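Local structure of putative gdp-fucose protein o-fucosyltransferase 1 (Caenorhabditis elegans, 3ZY2) at residues L31-N45 and V68-F80. The protein belongs to the GDP-fucose protein O-fucosyltransferase family of the GT-B clan and holds guanosine-5'-diphosphate in a pocket. Sequence-based numbering, arbitrary orientation.
Sequences LAFAKALDRTLVLPN and VAKYTRVVTMQEF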
loop_
_atom_site.group_PDB
_atom_site.type_symbol
_atom_site.label_atom_id
_atom_site.label_comp_id
_atom_site.label_asym_id
_atom_site.label_seq_id
_atom_site.Cartn_x
_atom_site.Cartn_y
_atom_site.Cartn_z
ATOM N N LEU A 31 8.807 -16.585 -3.015
ATOM C CA LEU A 31 9.017 -17.956 -3.464
ATOM C C LEU A 31 7.800 -18.824 -3.134
ATOM O O LEU A 31 7.326 -19.563 -4.003
ATOM C CB LEU A 31 10.278 -18.524 -2.826
ATOM C CG LEU A 31 11.582 -18.104 -3.524
ATOM C CD1 LEU A 31 12.769 -18.256 -2.589
ATOM C CD2 LEU A 31 11.835 -18.908 -4.785
ATOM N N ALA A 32 7.299 -18.699 -1.903
ATOM C CA ALA A 32 6.117 -19.468 -1.467
ATOM C C ALA A 32 4.883 -19.093 -2.298
ATOM O O ALA A 32 4.101 -19.972 -2.726
ATOM C CB ALA A 32 5.877 -19.257 0.001
ATOM N N PHE A 33 4.721 -17.788 -2.534
ATOM C CA PHE A 33 3.621 -17.269 -3.347
ATOM C C PHE A 33 3.630 -17.833 -4.773
ATOM O O PHE A 33 2.586 -18.281 -5.277
ATOM C CB PHE A 33 3.703 -15.742 -3.337
ATOM C CG PHE A 33 2.672 -15.047 -4.211
ATOM C CD1 PHE A 33 1.333 -15.011 -3.833
ATOM C CD2 PHE A 33 3.054 -14.379 -5.374
ATOM C CE1 PHE A 33 0.385 -14.343 -4.620
ATOM C CE2 PHE A 33 2.097 -13.704 -6.170
ATOM C CZ PHE A 33 0.775 -13.686 -5.777
ATOM N N ALA A 34 4.801 -17.836 -5.420
ATOM C CA ALA A 34 4.937 -18.340 -6.792
ATOM C C ALA A 34 4.604 -19.826 -6.862
ATOM O O ALA A 34 3.921 -20.267 -7.788
ATOM C CB ALA A 34 6.343 -18.082 -7.344
ATOM N N LYS A 35 5.074 -20.597 -5.881
ATOM C CA LYS A 35 4.807 -22.030 -5.854
ATOM C C LYS A 35 3.309 -22.258 -5.705
ATOM O O LYS A 35 2.737 -23.116 -6.399
ATOM C CB LYS A 35 5.579 -22.719 -4.727
ATOM C CG LYS A 35 5.433 -24.264 -4.735
ATOM C CD LYS A 35 6.274 -24.867 -3.636
ATOM C CE LYS A 35 6.401 -26.380 -3.777
ATOM N NZ LYS A 35 7.597 -26.856 -3.031
ATOM N N ALA A 36 2.677 -21.479 -4.827
ATOM C CA ALA A 36 1.226 -21.634 -4.597
ATOM C C ALA A 36 0.412 -21.275 -5.837
ATOM O O ALA A 36 -0.596 -21.943 -6.126
ATOM C CB ALA A 36 0.784 -20.818 -3.395
ATOM N N LEU A 37 0.837 -20.243 -6.572
ATOM C CA LEU A 37 0.159 -19.854 -7.816
ATOM C C LEU A 37 0.478 -20.747 -9.020
ATOM O O LEU A 37 -0.166 -20.631 -10.078
ATOM C CB LEU A 37 0.436 -18.395 -8.186
ATOM C CG LEU A 37 -0.394 -17.283 -7.554
ATOM C CD1 LEU A 37 -0.270 -15.990 -8.361
ATOM C CD2 LEU A 37 -1.842 -17.696 -7.425
ATOM N N ASP A 38 1.468 -21.621 -8.848
ATOM C CA ASP A 38 2.002 -22.472 -9.911
ATOM C C ASP A 38 2.449 -21.688 -11.149
ATOM O O ASP A 38 2.213 -22.092 -12.284
ATOM C CB ASP A 38 1.041 -23.621 -10.264
ATOM C CG ASP A 38 1.763 -24.817 -10.862
ATOM O OD1 ASP A 38 3.010 -24.904 -10.744
ATOM O OD2 ASP A 38 1.075 -25.682 -11.456
ATOM N N ARG A 39 3.137 -20.575 -10.909
ATOM C CA ARG A 39 3.760 -19.801 -11.961
ATOM C C ARG A 39 5.266 -19.844 -11.727
ATOM O O ARG A 39 5.724 -19.919 -10.578
ATOM C CB ARG A 39 3.301 -18.343 -11.908
ATOM C CG ARG A 39 1.924 -18.118 -12.544
ATOM C CD ARG A 39 1.549 -16.655 -12.471
ATOM N NE ARG A 39 0.250 -16.405 -13.110
ATOM C CZ ARG A 39 0.086 -15.828 -14.298
ATOM N NH1 ARG A 39 1.120 -15.387 -14.999
ATOM N NH2 ARG A 39 -1.138 -15.643 -14.772
ATOM N N THR A 40 6.019 -19.779 -12.813
ATOM C CA THR A 40 7.476 -19.692 -12.726
ATOM C C THR A 40 7.877 -18.319 -12.201
ATOM O O THR A 40 7.356 -17.299 -12.661
ATOM C CB THR A 40 8.121 -19.930 -14.095
ATOM O OG1 THR A 40 7.840 -21.265 -14.508
ATOM C CG2 THR A 40 9.642 -19.792 -14.009
ATOM N N LEU A 41 8.794 -18.301 -11.222
ATOM C CA LEU A 41 9.296 -17.053 -10.659
ATOM C C LEU A 41 10.540 -16.594 -11.388
ATOM O O LEU A 41 11.526 -17.338 -11.476
ATOM C CB LEU A 41 9.607 -17.202 -9.171
ATOM C CG LEU A 41 10.103 -15.923 -8.488
ATOM C CD1 LEU A 41 9.018 -14.830 -8.545
ATOM C CD2 LEU A 41 10.535 -16.224 -7.046
ATOM N N VAL A 42 10.503 -15.361 -11.896
ATOM C CA VAL A 42 11.695 -14.710 -12.402
ATOM C C VAL A 42 12.537 -14.293 -11.199
ATOM O O VAL A 42 12.059 -13.582 -10.314
ATOM C CB VAL A 42 11.379 -13.466 -13.276
ATOM C CG1 VAL A 42 12.680 -12.835 -13.823
ATOM C CG2 VAL A 42 10.390 -13.834 -14.423
ATOM N N LEU A 43 13.777 -14.774 -11.156
ATOM C CA LEU A 43 14.623 -14.500 -10.000
ATOM C C LEU A 43 14.972 -13.000 -9.989
ATOM O O LEU A 43 15.373 -12.430 -11.013
ATOM C CB LEU A 43 15.863 -15.397 -10.037
ATOM C CG LEU A 43 15.565 -16.888 -9.849
ATOM C CD1 LEU A 43 16.747 -17.734 -10.332
ATOM C CD2 LEU A 43 15.254 -17.198 -8.389
ATOM N N PRO A 44 14.774 -12.318 -8.841
ATOM C CA PRO A 44 14.955 -10.873 -8.809
ATOM C C PRO A 44 16.416 -10.469 -8.901
ATOM O O PRO A 44 17.301 -11.236 -8.490
ATOM C CB PRO A 44 14.430 -10.497 -7.422
ATOM C CG PRO A 44 14.709 -11.702 -6.574
ATOM C CD PRO A 44 14.472 -12.892 -7.514
ATOM N N ASN A 45 16.681 -9.287 -9.442
ATOM C CA ASN A 45 17.956 -8.632 -9.151
ATOM C C ASN A 45 17.862 -8.110 -7.735
ATOM O O ASN A 45 16.837 -7.501 -7.338
ATOM C CB ASN A 45 18.187 -7.461 -10.086
ATOM C CG ASN A 45 18.483 -7.896 -11.510
ATOM O OD1 ASN A 45 19.112 -8.950 -11.760
ATOM N ND2 ASN A 45 18.057 -7.070 -12.456
ATOM N N VAL A 68 17.740 -23.262 -5.619
ATOM C CA VAL A 68 16.436 -22.645 -5.442
ATOM C C VAL A 68 15.356 -23.345 -6.278
ATOM O O VAL A 68 14.204 -23.437 -5.850
ATOM C CB VAL A 68 16.494 -21.113 -5.653
ATOM C CG1 VAL A 68 16.586 -20.726 -7.132
ATOM C CG2 VAL A 68 15.277 -20.459 -5.018
ATOM N N ALA A 69 15.761 -23.873 -7.435
ATOM C CA ALA A 69 14.869 -24.622 -8.320
ATOM C C ALA A 69 14.326 -25.885 -7.655
ATOM O O ALA A 69 13.311 -26.434 -8.101
ATOM C CB ALA A 69 15.590 -24.968 -9.619
ATOM N N LYS A 70 14.977 -26.344 -6.592
ATOM C CA LYS A 70 14.492 -27.544 -5.881
ATOM C C LYS A 70 13.260 -27.208 -5.045
ATOM O O LYS A 70 12.509 -28.103 -4.611
ATOM C CB LYS A 70 15.593 -28.140 -5.016
ATOM C CG LYS A 70 16.850 -28.506 -5.797
ATOM C CD LYS A 70 16.863 -29.946 -6.226
ATOM C CE LYS A 70 18.297 -30.399 -6.562
ATOM N NZ LYS A 70 19.262 -30.245 -5.431
ATOM N N TYR A 71 13.026 -25.913 -4.852
ATOM C CA TYR A 71 11.831 -25.476 -4.155
ATOM C C TYR A 71 10.659 -25.206 -5.098
ATOM O O TYR A 71 9.528 -25.661 -4.851
ATOM C CB TYR A 71 12.109 -24.251 -3.268
ATOM C CG TYR A 71 10.850 -23.785 -2.591
ATOM C CD1 TYR A 71 10.238 -24.570 -1.595
ATOM C CD2 TYR A 71 10.216 -22.607 -2.986
ATOM C CE1 TYR A 71 9.058 -24.168 -1.002
ATOM C CE2 TYR A 71 9.033 -22.201 -2.395
ATOM C CZ TYR A 71 8.460 -22.985 -1.407
ATOM O OH TYR A 71 7.283 -22.568 -0.826
ATOM N N THR A 72 10.911 -24.453 -6.164
ATOM C CA THR A 72 9.857 -24.081 -7.100
ATOM C C THR A 72 10.470 -23.752 -8.457
ATOM O O THR A 72 11.675 -23.517 -8.541
ATOM C CB THR A 72 9.031 -22.901 -6.542
ATOM O OG1 THR A 72 7.782 -22.799 -7.239
ATOM C CG2 THR A 72 9.827 -21.570 -6.610
ATOM N N ARG A 73 9.652 -23.729 -9.512
ATOM C CA ARG A 73 10.139 -23.350 -10.833
ATOM C C ARG A 73 10.593 -21.908 -10.890
ATOM O O ARG A 73 9.864 -21.004 -10.475
ATOM C CB ARG A 73 9.073 -23.552 -11.901
ATOM C CG ARG A 73 8.648 -24.970 -12.052
ATOM C CD ARG A 73 7.907 -25.206 -13.378
ATOM N NE ARG A 73 6.720 -24.356 -13.542
ATOM C CZ ARG A 73 5.597 -24.469 -12.837
ATOM N NH1 ARG A 73 5.471 -25.411 -11.909
ATOM N NH2 ARG A 73 4.589 -23.643 -13.063
ATOM N N VAL A 74 11.796 -21.721 -11.421
ATOM C CA VAL A 74 12.429 -20.420 -11.527
ATOM C C VAL A 74 13.114 -20.250 -12.882
ATOM O O VAL A 74 13.441 -21.251 -13.549
ATOM C CB VAL A 74 13.507 -20.233 -10.412
ATOM C CG1 VAL A 74 12.875 -20.207 -9.017
ATOM C CG2 VAL A 74 14.604 -21.305 -10.509
ATOM N N VAL A 75 13.301 -18.992 -13.288
ATOM C CA VAL A 75 14.193 -18.633 -14.398
ATOM C C VAL A 75 15.025 -17.419 -13.994
ATOM O O VAL A 75 14.560 -16.568 -13.226
ATOM C CB VAL A 75 13.450 -18.309 -15.725
ATOM C CG1 VAL A 75 12.923 -19.583 -16.374
ATOM C CG2 VAL A 75 12.369 -17.218 -15.524
ATOM N N THR A 76 16.247 -17.338 -14.493
ATOM C CA THR A 76 17.057 -16.144 -14.250
ATOM C C THR A 76 16.453 -14.923 -14.943
ATOM O O THR A 76 15.683 -15.053 -15.906
ATOM C CB THR A 76 18.500 -16.314 -14.745
ATOM O OG1 THR A 76 18.498 -16.544 -16.166
ATOM C CG2 THR A 76 19.201 -17.478 -14.029
ATOM N N MET A 77 16.792 -13.737 -14.447
ATOM C CA MET A 77 16.402 -12.484 -15.090
ATOM C C MET A 77 16.947 -12.422 -16.526
ATOM O O MET A 77 16.247 -11.946 -17.428
ATOM C CB MET A 77 16.876 -11.275 -14.265
ATOM C CG MET A 77 16.376 -9.932 -14.814
ATOM S SD MET A 77 14.605 -9.726 -14.690
ATOM C CE MET A 77 14.461 -9.504 -12.922
ATOM N N GLN A 78 18.172 -12.907 -16.735
ATOM C CA GLN A 78 18.784 -12.916 -18.066
ATOM C C GLN A 78 17.973 -13.776 -19.046
ATOM O O GLN A 78 17.685 -13.326 -20.170
ATOM C CB GLN A 78 20.265 -13.347 -18.013
ATOM C CG GLN A 78 20.894 -13.618 -19.380
ATOM C CD GLN A 78 22.409 -13.794 -19.363
ATOM O OE1 GLN A 78 23.021 -14.079 -18.329
ATOM N NE2 GLN A 78 23.024 -13.627 -20.533
ATOM N N GLU A 79 17.599 -14.988 -18.627
ATOM C CA GLU A 79 16.771 -15.847 -19.483
ATOM C C GLU A 79 15.407 -15.208 -19.740
ATOM O O GLU A 79 14.916 -15.196 -20.873
ATOM C CB GLU A 79 16.611 -17.275 -18.930
ATOM C CG GLU A 79 15.683 -18.141 -19.808
ATOM C CD GLU A 79 15.635 -19.635 -19.467
ATOM O OE1 GLU A 79 16.373 -20.107 -18.577
ATOM O OE2 GLU A 79 14.848 -20.352 -20.134
ATOM N N PHE A 80 14.783 -14.662 -18.704
ATOM C CA PHE A 80 13.470 -14.049 -18.858
ATOM C C PHE A 80 13.527 -12.893 -19.866
ATOM O O PHE A 80 12.708 -12.794 -20.791
ATOM C CB PHE A 80 12.954 -13.567 -17.488
ATOM C CG PHE A 80 11.597 -12.948 -17.549
ATOM C CD1 PHE A 80 10.473 -13.721 -17.862
ATOM C CD2 PHE A 80 11.428 -11.586 -17.294
ATOM C CE1 PHE A 80 9.227 -13.145 -17.935
ATOM C CE2 PHE A 80 10.180 -10.997 -17.354
ATOM C CZ PHE A 80 9.066 -11.775 -17.678
HETATM O O HOH W 1 7.617 -20.906 -8.913
#
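K35, traced from CB to its tip, ties the last turns of helix 20-37 to the loop ahead of strand 74-75. K35 CB rests on T72 OG1 at 3.3 Å, and CG stays near the same oxygen. With CG anti to the backbone N (chi1 -175°) and the rest of the chain extended, K35 CD lies over one face of the Y71 ring, 4.0 Å from the centroid, a CH-pi contact. CE then passes the carbonyl of Y71, and K35 NZ donates to Y71 O at 2.9 Å, in the carbonyl plane; NZ also makes an off-centre cation-pi contact with the same ring, 4.2 Å from NZ to the centroid. L31 O and A32 N lie at that ring's edge.

At D38, where a Schellman motif ends the helix, R73 grips a single carboxylate oxygen with two nitrogens: R73 NH1 meets D38 OD1 on its syn side at 2.8 Å, while NH2 approaches OD1 from above the carboxylate plane. The carboxylate and guanidinium planes stand 77° apart, and both nitrogens reach OD1 from the same face of its plane; NH2 also has a salt bridge to D6. A water joins R39 O, T72 OG1 and R73 O.

The parallel pairing rests on three backbone bonds, L41 N to R73 O, V75 N to L41 O and L43 N to V75 O, the last 2.8 Å and 170° at the hydrogen. V42 CG2 sits over the F80 ring face, 3.5 Å from its centroid, and L43 CD2 packs on V74 CG1. Strand 74-75 thereby forms one edge of the six-stranded parallel sheet, beside 40-42, as in the Rossmann-like domains of GT-B folds.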